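Local atomic coordinates of carboxypeptidase Y inhibitor (Saccharomyces cerevisiae, PDB entry 1WPX), a protein that inhibits carboxypeptidase Y specifically and potently, as a member of the phosphatidylethanolamine-binding protein family. Residues Gln63-Phe68 / Phe134-Phe139; Met94-Ala99 / Gly160-Val165; Lys179-Lys184 / Ala202-Leu207. All blocks are in the same frame, centred on the assembly; numbering follows the deposited sequence.

How the contacts relate
Contacts 1 and 2 join antiparallel strands of one sheet, their centres about 24 Å apart on opposite sides of the chain's centre; contact 3 ties a surface loop to the end of helix 198-203. Contact 2 is wholly buried and the most polar, with a D98-R163 salt bridge on one side of the strand pair and D96, H162 and Y164 round a sulfate on the other. Contact 1 is partly buried and mostly aromatic, and one of its faces meets another protein chain. Contact 3 rests on three polar side chains, one backbone N-H and a little apolar packing. Strand 162-170 forms half of contact 2, and side chains of contacts 1 and 3 rest on it further along.

Contact 1 (Gln63-Phe68 / Phe134-Phe139); sequences QFQFTF and FFASEF
F134 starts the pairing of two neighbouring antiparallel strands in the sheet of the phosphatidylethanolamine-binding fold: its ring atom CE1 meets T67 CG2 at 3.7 Å. Another protein chain sets an aromatic ring edge-to-face against F134. F135 and F68 form a hydrogen-bonded pair, with F68 N 2.7 Å from F135 O. With CG between the backbone N and the carbonyl carbon (chi1 69°), the F135 ring turns back over its neighbour, and F68 CB makes a CH-pi contact 3.7 Å from the F135 centroid. The rings are offset with little overlap, their planes 26° from parallel. An alanine at F135 would remove that ring and is likely to leave F68 CB without its aromatic cover. A136 lies with T67 and Q65 on the face away from the F135 and F68 rings, its CB 3.4 Å from T67 OG1 and beside Q65 NE2, which bonds the backbone of the other protein chain. S137 pairs with F66 through two backbone bonds; F66 N to S137 O is almost straight (2.7 Å, 177°). S137 OG donates to E138 O and also bonds N122 N. E138 lays CB and CG alongside F64 O. F139 brings its ring edge to F64 CB, with CE2 3.8 Å away, and CZ to F66 CB. One water donates to F64 O (2.7 Å) and accepts from F139 N (3.1 Å).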
ATOM      1  N   GLN B  63      22.057   7.254  -2.333  1.00 43.84           N
ATOM      2  CA  GLN B  63      21.870   8.541  -1.670  1.00 44.60           C
ATOM      3  C   GLN B  63      21.078   8.304  -0.384  1.00 43.73           C
ATOM      4  O   GLN B  63      20.290   7.357  -0.294  1.00 43.35           O
ATOM      5  CB  GLN B  63      21.100   9.496  -2.567  1.00 46.27           C
ATOM      6  CG  GLN B  63      21.762   9.756  -3.892  1.00 53.61           C
ATOM      7  CD  GLN B  63      20.918  10.644  -4.780  1.00 58.79           C
ATOM      8  OE1 GLN B  63      20.656  11.808  -4.450  1.00 60.50           O
ATOM      9  NE2 GLN B  63      20.473  10.097  -5.912  1.00 60.26           N
ATOM     10  N   PHE B  64      21.279   9.172   0.603  1.00 41.41           N
ATOM     11  CA  PHE B  64      20.596   9.038   1.884  1.00 38.85           C
ATOM     12  C   PHE B  64      19.897  10.318   2.328  1.00 37.05           C
ATOM     13  O   PHE B  64      20.264  11.418   1.920  1.00 35.56           O
ATOM     14  CB  PHE B  64      21.598   8.639   2.964  1.00 40.13           C
ATOM     15  CG  PHE B  64      22.354   7.382   2.661  1.00 42.13           C
ATOM     16  CD1 PHE B  64      21.873   6.145   3.086  1.00 41.74           C
ATOM     17  CD2 PHE B  64      23.563   7.433   1.964  1.00 42.19           C
ATOM     18  CE1 PHE B  64      22.587   4.970   2.826  1.00 41.95           C
ATOM     19  CE2 PHE B  64      24.285   6.267   1.697  1.00 42.76           C
ATOM     20  CZ  PHE B  64      23.794   5.031   2.132  1.00 42.75           C
ATOM     21  N   GLN B  65      18.881  10.151   3.169  1.00 35.20           N
ATOM     22  CA  GLN B  65      18.128  11.262   3.734  1.00 33.18           C
ATOM     23  C   GLN B  65      17.669  10.815   5.101  1.00 31.94           C
ATOM     24  O   GLN B  65      17.285   9.663   5.279  1.00 32.34           O
ATOM     25  CB  GLN B  65      16.898  11.621   2.897  1.00 32.88           C
ATOM     26  CG  GLN B  65      16.055  12.728   3.547  1.00 32.91           C
ATOM     27  CD  GLN B  65      14.725  12.964   2.857  1.00 33.98           C
ATOM     28  OE1 GLN B  65      13.909  12.053   2.732  1.00 34.16           O
ATOM     29  NE2 GLN B  65      14.495  14.194   2.415  1.00 32.52           N
ATOM     30  N   PHE B  66      17.712  11.723   6.067  1.00 31.94           N
ATOM     31  CA  PHE B  66      17.287  11.408   7.424  1.00 31.29           C
ATOM     32  C   PHE B  66      16.118  12.297   7.807  1.00 30.46           C
ATOM     33  O   PHE B  66      16.185  13.513   7.686  1.00 29.66           O
ATOM     34  CB  PHE B  66      18.439  11.612   8.406  1.00 31.76           C
ATOM     35  CG  PHE B  66      18.067  11.364   9.842  1.00 34.92           C
ATOM     36  CD1 PHE B  66      17.542  10.141  10.241  1.00 35.42           C
ATOM     37  CD2 PHE B  66      18.255  12.353  10.802  1.00 36.72           C
ATOM     38  CE1 PHE B  66      17.207   9.904  11.574  1.00 35.92           C
ATOM     39  CE2 PHE B  66      17.924  12.126  12.140  1.00 38.00           C
ATOM     40  CZ  PHE B  66      17.399  10.899  12.525  1.00 37.56           C
ATOM     41  N   THR B  67      15.030  11.680   8.236  1.00 30.23           N
ATOM     42  CA  THR B  67      13.870  12.439   8.651  1.00 31.74           C
ATOM     43  C   THR B  67      13.724  12.240  10.143  1.00 34.17           C
ATOM     44  O   THR B  67      13.524  11.124  10.620  1.00 32.21           O
ATOM     45  CB  THR B  67      12.584  11.967   7.939  1.00 30.83           C
ATOM     46  OG1 THR B  67      12.606  12.405   6.579  1.00 32.90           O
ATOM     47  CG2 THR B  67      11.354  12.537   8.615  1.00 29.07           C
ATOM     48  N   PHE B  68      13.864  13.328  10.884  1.00 38.39           N
ATOM     49  CA  PHE B  68      13.719  13.252  12.322  1.00 43.85           C
ATOM     50  C   PHE B  68      12.316  13.712  12.677  1.00 47.85           C
ATOM     51  O   PHE B  68      11.802  14.685  12.115  1.00 45.80           O
ATOM     52  CB  PHE B  68      14.763  14.125  13.026  1.00 41.76           C
ATOM     53  CG  PHE B  68      14.500  14.314  14.491  1.00 41.75           C
ATOM     54  CD1 PHE B  68      13.813  15.437  14.950  1.00 40.76           C
ATOM     55  CD2 PHE B  68      14.906  13.353  15.415  1.00 42.45           C
ATOM     56  CE1 PHE B  68      13.535  15.600  16.308  1.00 40.90           C
ATOM     57  CE2 PHE B  68      14.632  13.506  16.781  1.00 41.79           C
ATOM     58  CZ  PHE B  68      13.945  14.630  17.226  1.00 40.66           C
ATOM     59  N   PHE B 134      10.688  18.449  13.843  1.00 54.43           N
ATOM     60  CA  PHE B 134      10.586  17.665  12.626  1.00 49.85           C
ATOM     61  C   PHE B 134      11.451  18.265  11.532  1.00 47.56           C
ATOM     62  O   PHE B 134      11.516  19.484  11.385  1.00 47.97           O
ATOM     63  CB  PHE B 134       9.135  17.622  12.132  1.00 47.80           C
ATOM     64  CG  PHE B 134       8.984  17.023  10.757  1.00 44.78           C
ATOM     65  CD1 PHE B 134       8.835  15.648  10.593  1.00 44.11           C
ATOM     66  CD2 PHE B 134       9.063  17.831   9.622  1.00 42.43           C
ATOM     67  CE1 PHE B 134       8.771  15.084   9.318  1.00 42.80           C
ATOM     68  CE2 PHE B 134       9.002  17.280   8.350  1.00 42.01           C
ATOM     69  CZ  PHE B 134       8.857  15.902   8.195  1.00 42.04           C
ATOM     70  N   PHE B 135      12.110  17.403  10.764  1.00 44.16           N
ATOM     71  CA  PHE B 135      12.934  17.851   9.650  1.00 40.97           C
ATOM     72  C   PHE B 135      13.474  16.687   8.845  1.00 40.04           C
ATOM     73  O   PHE B 135      13.745  15.611   9.379  1.00 40.57           O
ATOM     74  CB  PHE B 135      14.096  18.733  10.134  1.00 39.20           C
ATOM     75  CG  PHE B 135      15.152  17.997  10.916  1.00 36.36           C
ATOM     76  CD1 PHE B 135      16.056  17.157  10.278  1.00 35.60           C
ATOM     77  CD2 PHE B 135      15.244  18.153  12.296  1.00 35.78           C
ATOM     78  CE1 PHE B 135      17.036  16.483  11.000  1.00 36.40           C
ATOM     79  CE2 PHE B 135      16.218  17.486  13.028  1.00 34.94           C
ATOM     80  CZ  PHE B 135      17.118  16.649  12.379  1.00 36.05           C
ATOM     81  N   ALA B 136      13.610  16.914   7.548  1.00 37.44           N
ATOM     82  CA  ALA B 136      14.139  15.920   6.642  1.00 37.15           C
ATOM     83  C   ALA B 136      15.389  16.557   6.070  1.00 37.96           C
ATOM     84  O   ALA B 136      15.342  17.681   5.581  1.00 38.37           O
ATOM     85  CB  ALA B 136      13.144  15.628   5.537  1.00 36.86           C
ATOM     86  N   SER B 137      16.509  15.849   6.136  1.00 38.69           N
ATOM     87  CA  SER B 137      17.753  16.386   5.621  1.00 38.05           C
ATOM     88  C   SER B 137      18.679  15.341   5.035  1.00 38.59           C
ATOM     89  O   SER B 137      18.691  14.187   5.453  1.00 36.95           O
ATOM     90  CB  SER B 137      18.496  17.139   6.729  1.00 39.42           C
ATOM     91  OG  SER B 137      19.792  17.529   6.294  1.00 37.54           O
ATOM     92  N   GLU B 138      19.462  15.767   4.054  1.00 41.41           N
ATOM     93  CA  GLU B 138      20.437  14.899   3.424  1.00 43.86           C
ATOM     94  C   GLU B 138      21.743  15.160   4.158  1.00 43.73           C
ATOM     95  O   GLU B 138      21.808  16.031   5.026  1.00 42.34           O
ATOM     96  CB  GLU B 138      20.578  15.245   1.949  1.00 45.95           C
ATOM     97  CG  GLU B 138      19.282  15.096   1.187  1.00 53.04           C
ATOM     98  CD  GLU B 138      19.470  15.247  -0.302  1.00 57.38           C
ATOM     99  OE1 GLU B 138      19.958  16.318  -0.728  1.00 57.88           O
ATOM    100  OE2 GLU B 138      19.131  14.290  -1.039  1.00 60.12           O
ATOM    101  N   PHE B 139      22.783  14.415   3.821  1.00 43.68           N
ATOM    102  CA  PHE B 139      24.051  14.600   4.497  1.00 44.60           C
ATOM    103  C   PHE B 139      25.028  15.444   3.705  1.00 45.75           C
ATOM    104  O   PHE B 139      24.940  15.540   2.478  1.00 45.16           O
ATOM    105  CB  PHE B 139      24.672  13.242   4.799  1.00 43.90           C
ATOM    106  CG  PHE B 139      23.853  12.411   5.722  1.00 45.26           C
ATOM    107  CD1 PHE B 139      23.847  12.671   7.086  1.00 45.32           C
ATOM    108  CD2 PHE B 139      23.036  11.401   5.227  1.00 46.42           C
ATOM    109  CE1 PHE B 139      23.036  11.940   7.947  1.00 47.43           C
ATOM    110  CE2 PHE B 139      22.218  10.666   6.079  1.00 47.62           C
ATOM    111  CZ  PHE B 139      22.218  10.937   7.444  1.00 47.20           C
TER
HETATM  112  O   HOH W   1      22.716  12.403   1.506  1.00 36.38           O

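Contact 2 (Met94-Ala99 / Gly160-Val165); sequences MTDPDA and GPHRYV. With SO4 (sulfate ion), chain G.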
ATOM      1  N   MET B  94      26.710  -0.261   6.072  1.00 35.92           N
ATOM      2  CA  MET B  94      25.972  -1.186   5.220  1.00 36.69           C
ATOM      3  C   MET B  94      26.568  -2.570   5.441  1.00 36.03           C
ATOM      4  O   MET B  94      27.751  -2.790   5.196  1.00 36.78           O
ATOM      5  CB  MET B  94      26.072  -0.826   3.740  1.00 37.91           C
ATOM      6  CG  MET B  94      25.129  -1.678   2.887  1.00 41.08           C
ATOM      7  SD  MET B  94      25.226  -1.379   1.107  1.00 47.40           S
ATOM      8  CE  MET B  94      25.289  -3.062   0.496  1.00 46.49           C
ATOM      9  N   THR B  95      25.755  -3.503   5.915  1.00 35.03           N
ATOM     10  CA  THR B  95      26.255  -4.843   6.162  1.00 35.49           C
ATOM     11  C   THR B  95      25.288  -5.941   5.718  1.00 37.17           C
ATOM     12  O   THR B  95      24.080  -5.721   5.611  1.00 36.22           O
ATOM     13  CB  THR B  95      26.577  -5.038   7.659  1.00 33.97           C
ATOM     14  OG1 THR B  95      27.310  -6.261   7.839  1.00 32.46           O
ATOM     15  CG2 THR B  95      25.289  -5.086   8.476  1.00 30.97           C
ATOM     16  N   ASP B  96      25.848  -7.123   5.462  1.00 38.37           N
ATOM     17  CA  ASP B  96      25.089  -8.296   5.050  1.00 38.69           C
ATOM     18  C   ASP B  96      25.315  -9.384   6.101  1.00 39.52           C
ATOM     19  O   ASP B  96      26.425  -9.888   6.246  1.00 40.62           O
ATOM     20  CB  ASP B  96      25.577  -8.779   3.676  1.00 37.67           C
ATOM     21  CG  ASP B  96      24.923 -10.090   3.243  1.00 37.87           C
ATOM     22  OD1 ASP B  96      24.083 -10.630   3.993  1.00 35.59           O
ATOM     23  OD2 ASP B  96      25.253 -10.583   2.144  1.00 37.83           O
ATOM     24  N   PRO B  97      24.270  -9.751   6.858  1.00 39.86           N
ATOM     25  CA  PRO B  97      24.431 -10.788   7.882  1.00 40.12           C
ATOM     26  C   PRO B  97      24.158 -12.178   7.312  1.00 41.62           C
ATOM     27  O   PRO B  97      24.155 -13.176   8.042  1.00 43.85           O
ATOM     28  CB  PRO B  97      23.399 -10.391   8.922  1.00 38.06           C
ATOM     29  CG  PRO B  97      22.257  -9.946   8.050  1.00 38.32           C
ATOM     30  CD  PRO B  97      22.935  -9.131   6.946  1.00 38.62           C
ATOM     31  N   ASP B  98      23.919 -12.235   6.004  1.00 40.81           N
ATOM     32  CA  ASP B  98      23.636 -13.497   5.331  1.00 41.31           C
ATOM     33  C   ASP B  98      24.713 -13.833   4.298  1.00 42.34           C
ATOM     34  O   ASP B  98      24.423 -14.068   3.122  1.00 41.20           O
ATOM     35  CB  ASP B  98      22.258 -13.433   4.663  1.00 38.78           C
ATOM     36  CG  ASP B  98      21.158 -13.076   5.641  1.00 38.24           C
ATOM     37  OD1 ASP B  98      21.129 -13.660   6.745  1.00 37.73           O
ATOM     38  OD2 ASP B  98      20.319 -12.217   5.305  1.00 37.56           O
ATOM     39  N   ALA B  99      25.961 -13.846   4.756  1.00 43.69           N
ATOM     40  CA  ALA B  99      27.092 -14.148   3.895  1.00 45.17           C
ATOM     41  C   ALA B  99      27.809 -15.389   4.418  1.00 47.36           C
ATOM     42  O   ALA B  99      28.167 -15.459   5.591  1.00 48.51           O
ATOM     43  CB  ALA B  99      28.040 -12.969   3.861  1.00 43.50           C
ATOM     44  N   GLY B 160      20.583 -17.952  -2.283  1.00 48.20           N
ATOM     45  CA  GLY B 160      19.303 -17.423  -1.859  1.00 47.12           C
ATOM     46  C   GLY B 160      19.416 -15.924  -1.673  1.00 46.65           C
ATOM     47  O   GLY B 160      20.456 -15.340  -1.985  1.00 46.35           O
ATOM     48  N   PRO B 161      18.358 -15.262  -1.186  1.00 45.84           N
ATOM     49  CA  PRO B 161      18.425 -13.812  -0.987  1.00 44.77           C
ATOM     50  C   PRO B 161      19.228 -13.443   0.259  1.00 42.90           C
ATOM     51  O   PRO B 161      19.347 -14.238   1.195  1.00 41.85           O
ATOM     52  CB  PRO B 161      16.954 -13.420  -0.869  1.00 46.32           C
ATOM     53  CG  PRO B 161      16.355 -14.616  -0.191  1.00 44.74           C
ATOM     54  CD  PRO B 161      16.994 -15.765  -0.941  1.00 44.87           C
ATOM     55  N   HIS B 162      19.789 -12.239   0.256  1.00 41.94           N
ATOM     56  CA  HIS B 162      20.561 -11.746   1.393  1.00 40.07           C
ATOM     57  C   HIS B 162      19.964 -10.437   1.876  1.00 38.46           C
ATOM     58  O   HIS B 162      19.381  -9.679   1.095  1.00 36.58           O
ATOM     59  CB  HIS B 162      22.015 -11.465   1.007  1.00 42.26           C
ATOM     60  CG  HIS B 162      22.811 -12.682   0.661  1.00 45.18           C
ATOM     61  ND1 HIS B 162      24.174 -12.639   0.460  1.00 46.49           N
ATOM     62  CD2 HIS B 162      22.444 -13.972   0.479  1.00 46.27           C
ATOM     63  CE1 HIS B 162      24.613 -13.850   0.170  1.00 47.07           C
ATOM     64  NE2 HIS B 162      23.583 -14.678   0.175  1.00 47.75           N
ATOM     65  N   ARG B 163      20.124 -10.170   3.165  1.00 37.19           N
ATOM     66  CA  ARG B 163      19.646  -8.924   3.742  1.00 36.17           C
ATOM     67  C   ARG B 163      20.776  -7.899   3.658  1.00 37.47           C
ATOM     68  O   ARG B 163      21.897  -8.156   4.105  1.00 37.68           O
ATOM     69  CB  ARG B 163      19.244  -9.122   5.203  1.00 32.58           C
ATOM     70  CG  ARG B 163      17.913  -9.818   5.392  1.00 31.96           C
ATOM     71  CD  ARG B 163      17.715 -10.233   6.835  1.00 29.57           C
ATOM     72  NE  ARG B 163      18.754 -11.160   7.262  1.00 28.22           N
ATOM     73  CZ  ARG B 163      18.868 -11.636   8.496  1.00 30.29           C
ATOM     74  NH1 ARG B 163      17.998 -11.271   9.434  1.00 29.08           N
ATOM     75  NH2 ARG B 163      19.859 -12.470   8.797  1.00 27.95           N
ATOM     76  N   TYR B 164      20.483  -6.750   3.060  1.00 37.72           N
ATOM     77  CA  TYR B 164      21.457  -5.674   2.944  1.00 37.37           C
ATOM     78  C   TYR B 164      20.938  -4.557   3.838  1.00 37.21           C
ATOM     79  O   TYR B 164      20.012  -3.827   3.470  1.00 38.02           O
ATOM     80  CB  TYR B 164      21.567  -5.249   1.484  1.00 38.90           C
ATOM     81  CG  TYR B 164      22.217  -6.335   0.670  1.00 41.73           C
ATOM     82  CD1 TYR B 164      23.593  -6.567   0.771  1.00 43.33           C
ATOM     83  CD2 TYR B 164      21.454  -7.206  -0.112  1.00 41.78           C
ATOM     84  CE1 TYR B 164      24.195  -7.639   0.123  1.00 43.85           C
ATOM     85  CE2 TYR B 164      22.046  -8.289  -0.767  1.00 43.66           C
ATOM     86  CZ  TYR B 164      23.419  -8.500  -0.640  1.00 44.51           C
ATOM     87  OH  TYR B 164      24.019  -9.579  -1.242  1.00 42.85           O
ATOM     88  N   VAL B 165      21.545  -4.444   5.019  1.00 35.47           N
ATOM     89  CA  VAL B 165      21.122  -3.479   6.028  1.00 33.96           C
ATOM     90  C   VAL B 165      21.902  -2.171   6.194  1.00 33.73           C
ATOM     91  O   VAL B 165      23.104  -2.171   6.445  1.00 32.98           O
ATOM     92  CB  VAL B 165      21.059  -4.173   7.411  1.00 32.59           C
ATOM     93  CG1 VAL B 165      20.341  -3.292   8.417  1.00 30.99           C
ATOM     94  CG2 VAL B 165      20.356  -5.517   7.278  1.00 31.83           C
TER
HETATM   95  S   SO4 G 902      27.838 -10.146  -0.181  1.00 73.88           S
HETATM   96  O1  SO4 G 902      29.308 -10.124  -0.284  1.00 75.28           O
HETATM   97  O2  SO4 G 902      27.265  -9.278  -1.227  1.00 73.76           O
HETATM   98  O3  SO4 G 902      27.357 -11.530  -0.361  1.00 75.27           O
HETATM   99  O4  SO4 G 902      27.434  -9.661   1.150  1.00 73.68           O
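T95 and V165 form an antiparallel hydrogen-bonded pair where strands 94-96 and 162-165 run side by side, their directions 163° apart. T95 N donates to V165 O at 3.0 Å, and V165 N returns a bond to T95 O at 2.9 Å. Past D96 the first segment leaves the strand, and D96 OD1 accepts from D98 N in an Asx turn. The turn leaves the D98 carboxylate in reach of R163, whose chain, bent at chi3 (-61°), turns its NE and NH2 edge against it: R163 NH2 to D98 OD1 and NE to OD2, both 2.7 Å, with carboxylate and guanidinium planes only 9° apart. D98 OD2 takes a second bond, the carboxylate's third, on its anti lone pair from R163 N at 3.0 Å. P97 CG covers a face of the guanidinium, whose NH1 bridges to D24. The DPD run and the G-x-H-R motif facing it are signatures of the phosphatidylethanolamine-binding family, D96 and H162 lying at the anion-binding pocket. Here a sulfate, probably from the crystallisation liquor, occupies it. H162 ND1 donates to the syn lone pair of D96 OD2 at 2.9 Å, tilted from the ring plane, while D98 O sits over one face of the imidazole. Y164 OH reaches sulfate O2 at 3.3 Å in the plane of its ring, and M94 CE packs on Y164 CD1. H112 NE2 and A154 N also bond the sulfate.

Contact 3 (Lys179-Lys184 / Ala202-Leu207); sequences KFSKIK and AKENNL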
ATOM      1  N   LYS B 179      39.453   7.611  15.703  1.00 37.51           N
ATOM      2  CA  LYS B 179      39.549   6.947  16.998  1.00 38.29           C
ATOM      3  C   LYS B 179      38.733   5.663  17.122  1.00 38.99           C
ATOM      4  O   LYS B 179      38.725   5.021  18.173  1.00 38.25           O
ATOM      5  CB  LYS B 179      39.158   7.933  18.100  1.00 37.01           C
ATOM      6  CG  LYS B 179      40.144   9.080  18.194  1.00 37.46           C
ATOM      7  CD  LYS B 179      39.636  10.219  19.035  1.00 36.36           C
ATOM      8  CE  LYS B 179      40.689  11.308  19.134  1.00 35.27           C
ATOM      9  NZ  LYS B 179      41.040  11.859  17.803  1.00 34.22           N
ATOM     10  N   PHE B 180      38.052   5.281  16.048  1.00 39.67           N
ATOM     11  CA  PHE B 180      37.264   4.058  16.083  1.00 40.57           C
ATOM     12  C   PHE B 180      38.155   2.860  15.797  1.00 40.67           C
ATOM     13  O   PHE B 180      39.130   2.972  15.058  1.00 40.98           O
ATOM     14  CB  PHE B 180      36.131   4.116  15.054  1.00 39.29           C
ATOM     15  CG  PHE B 180      35.139   5.212  15.310  1.00 37.94           C
ATOM     16  CD1 PHE B 180      34.924   5.684  16.601  1.00 35.80           C
ATOM     17  CD2 PHE B 180      34.401   5.758  14.264  1.00 38.31           C
ATOM     18  CE1 PHE B 180      33.991   6.683  16.850  1.00 35.56           C
ATOM     19  CE2 PHE B 180      33.460   6.760  14.504  1.00 37.71           C
ATOM     20  CZ  PHE B 180      33.255   7.224  15.802  1.00 35.55           C
ATOM     21  N   SER B 181      37.825   1.722  16.394  1.00 41.35           N
ATOM     22  CA  SER B 181      38.591   0.499  16.190  1.00 43.20           C
ATOM     23  C   SER B 181      38.718   0.199  14.698  1.00 45.51           C
ATOM     24  O   SER B 181      37.799   0.446  13.920  1.00 46.22           O
ATOM     25  CB  SER B 181      37.909  -0.667  16.903  1.00 42.17           C
ATOM     26  OG  SER B 181      36.528  -0.714  16.587  1.00 42.89           O
ATOM     27  N   LYS B 182      39.862  -0.333  14.300  1.00 48.26           N
ATOM     28  CA  LYS B 182      40.100  -0.640  12.898  1.00 51.80           C
ATOM     29  C   LYS B 182      39.229  -1.794  12.395  1.00 51.58           C
ATOM     30  O   LYS B 182      38.683  -2.568  13.184  1.00 50.51           O
ATOM     31  CB  LYS B 182      41.583  -0.975  12.698  1.00 54.90           C
ATOM     32  CG  LYS B 182      42.044  -1.002  11.252  1.00 58.66           C
ATOM     33  CD  LYS B 182      43.551  -1.248  11.176  1.00 62.74           C
ATOM     34  CE  LYS B 182      44.055  -1.228   9.736  1.00 64.73           C
ATOM     35  NZ  LYS B 182      43.372  -2.253   8.890  1.00 65.58           N
ATOM     36  N   ILE B 183      39.093  -1.888  11.077  1.00 51.84           N
ATOM     37  CA  ILE B 183      38.317  -2.956  10.459  1.00 52.74           C
ATOM     38  C   ILE B 183      39.245  -3.728   9.525  1.00 53.25           C
ATOM     39  O   ILE B 183      39.427  -3.349   8.367  1.00 51.35           O
ATOM     40  CB  ILE B 183      37.124  -2.395   9.650  1.00 53.15           C
ATOM     41  CG1 ILE B 183      36.145  -1.685  10.589  1.00 52.96           C
ATOM     42  CG2 ILE B 183      36.407  -3.520   8.919  1.00 51.84           C
ATOM     43  CD1 ILE B 183      35.031  -0.944   9.868  1.00 53.01           C
ATOM     44  N   LYS B 184      39.840  -4.799  10.054  1.00 54.66           N
ATOM     45  CA  LYS B 184      40.767  -5.658   9.316  1.00 56.61           C
ATOM     46  C   LYS B 184      40.345  -5.745   7.856  1.00 55.93           C
ATOM     47  O   LYS B 184      41.057  -5.289   6.962  1.00 54.15           O
ATOM     48  CB  LYS B 184      40.781  -7.053   9.947  1.00 60.92           C
ATOM     49  CG  LYS B 184      41.738  -8.058   9.304  1.00 66.43           C
ATOM     50  CD  LYS B 184      41.710  -9.390  10.064  1.00 69.80           C
ATOM     51  CE  LYS B 184      42.805 -10.350   9.602  1.00 71.95           C
ATOM     52  NZ  LYS B 184      42.879 -11.569  10.473  1.00 73.11           N
ATOM     53  N   ALA B 202      30.028  -1.362  16.721  1.00 46.26           N
ATOM     54  CA  ALA B 202      29.299  -0.188  17.191  1.00 46.34           C
ATOM     55  C   ALA B 202      29.392  -0.024  18.702  1.00 46.89           C
ATOM     56  O   ALA B 202      29.456   1.097  19.210  1.00 46.23           O
ATOM     57  CB  ALA B 202      27.839  -0.272  16.767  1.00 44.55           C
ATOM     58  N   LYS B 203      29.399  -1.143  19.418  1.00 48.19           N
ATOM     59  CA  LYS B 203      29.479  -1.110  20.871  1.00 49.36           C
ATOM     60  C   LYS B 203      30.847  -0.694  21.387  1.00 48.67           C
ATOM     61  O   LYS B 203      30.943   0.164  22.264  1.00 47.86           O
ATOM     62  CB  LYS B 203      29.106  -2.472  21.458  1.00 51.75           C
ATOM     63  CG  LYS B 203      27.622  -2.636  21.715  1.00 56.63           C
ATOM     64  CD  LYS B 203      27.138  -1.623  22.757  1.00 60.90           C
ATOM     65  CE  LYS B 203      25.622  -1.706  22.980  1.00 62.93           C
ATOM     66  NZ  LYS B 203      25.132  -0.734  24.007  1.00 63.62           N
ATOM     67  N   GLU B 204      31.905  -1.292  20.851  1.00 48.18           N
ATOM     68  CA  GLU B 204      33.240  -0.943  21.312  1.00 48.22           C
ATOM     69  C   GLU B 204      33.629   0.481  20.940  1.00 47.52           C
ATOM     70  O   GLU B 204      34.684   0.963  21.334  1.00 49.42           O
ATOM     71  CB  GLU B 204      34.285  -1.944  20.787  1.00 48.61           C
ATOM     72  CG  GLU B 204      34.353  -2.124  19.278  1.00 50.82           C
ATOM     73  CD  GLU B 204      35.367  -3.195  18.868  1.00 51.74           C
ATOM     74  OE1 GLU B 204      35.301  -4.323  19.404  1.00 51.83           O
ATOM     75  OE2 GLU B 204      36.228  -2.913  18.008  1.00 51.89           O
ATOM     76  N   ASN B 205      32.770   1.165  20.194  1.00 45.88           N
ATOM     77  CA  ASN B 205      33.058   2.533  19.797  1.00 43.03           C
ATOM     78  C   ASN B 205      32.009   3.515  20.299  1.00 42.53           C
ATOM     79  O   ASN B 205      31.967   4.666  19.878  1.00 43.76           O
ATOM     80  CB  ASN B 205      33.188   2.619  18.278  1.00 42.58           C
ATOM     81  CG  ASN B 205      34.488   2.025  17.774  1.00 41.24           C
ATOM     82  OD1 ASN B 205      35.568   2.528  18.081  1.00 40.19           O
ATOM     83  ND2 ASN B 205      34.394   0.948  16.995  1.00 39.29           N
ATOM     84  N   ASN B 206      31.154   3.050  21.198  1.00 41.47           N
ATOM     85  CA  ASN B 206      30.123   3.890  21.782  1.00 41.90           C
ATOM     86  C   ASN B 206      29.249   4.637  20.788  1.00 40.72           C
ATOM     87  O   ASN B 206      28.931   5.802  21.008  1.00 40.40           O
ATOM     88  CB  ASN B 206      30.772   4.898  22.724  1.00 45.18           C
ATOM     89  CG  ASN B 206      31.590   4.230  23.807  1.00 49.24           C
ATOM     90  OD1 ASN B 206      32.629   4.745  24.221  1.00 50.95           O
ATOM     91  ND2 ASN B 206      31.119   3.078  24.284  1.00 50.95           N
ATOM     92  N   LEU B 207      28.854   3.979  19.702  1.00 40.34           N
ATOM     93  CA  LEU B 207      27.996   4.629  18.712  1.00 38.81           C
ATOM     94  C   LEU B 207      26.533   4.428  19.089  1.00 38.32           C
ATOM     95  O   LEU B 207      26.163   3.396  19.635  1.00 38.16           O
ATOM     96  CB  LEU B 207      28.258   4.066  17.315  1.00 37.62           C
ATOM     97  CG  LEU B 207      29.707   4.105  16.820  1.00 37.26           C
ATOM     98  CD1 LEU B 207      29.721   3.869  15.322  1.00 35.33           C
ATOM     99  CD2 LEU B 207      30.344   5.445  17.143  1.00 36.32           C
TER
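S181 and N205 meet through a pair of hydrogen bonds that hold the loop 179-184 to the end of a helix. S181 N donates to N205 OD1 at 2.9 Å, striking the amide oxygen well to one side of its C=O direction (115°), and N205 ND2 donates to S181 OG at 2.7 Å. The asparagine thus answers one residue's backbone and side chain with both ends of its amide. S181 OG in turn donates to the anti lone pair of E204 OE2 at 2.6 Å. This hydroxyl therefore accepts and donates at once; it is placed for both by a chi1 of 49°, which sets OG between the backbone N and the carbonyl carbon of S181. F180 packs beside the same amide, its CB 3.5 Å from N205 OD1, ring and amide planes 61° apart. At the far end of the ring, F180 CZ lies 3.7 Å from L207 CD2. What presents these side chains is a Schellman motif closing helix 198-203: L207 N bonds A202 O at 3.0 Å, N206 N bonds K203 O at 3.1 Å, and N206 takes the positive phi of the C-prime residue. E204 and N205 stand just before this turn, their polar ends at S181, while L207 leads into strand 208-217. W201 braces the joint from the helix: its O accepts from N205 ND2, and its NE1 donates to S181 O. Further out, L207 rests on W201 and on Y169 of strand 162-170, and F180 touches Q171 and V175.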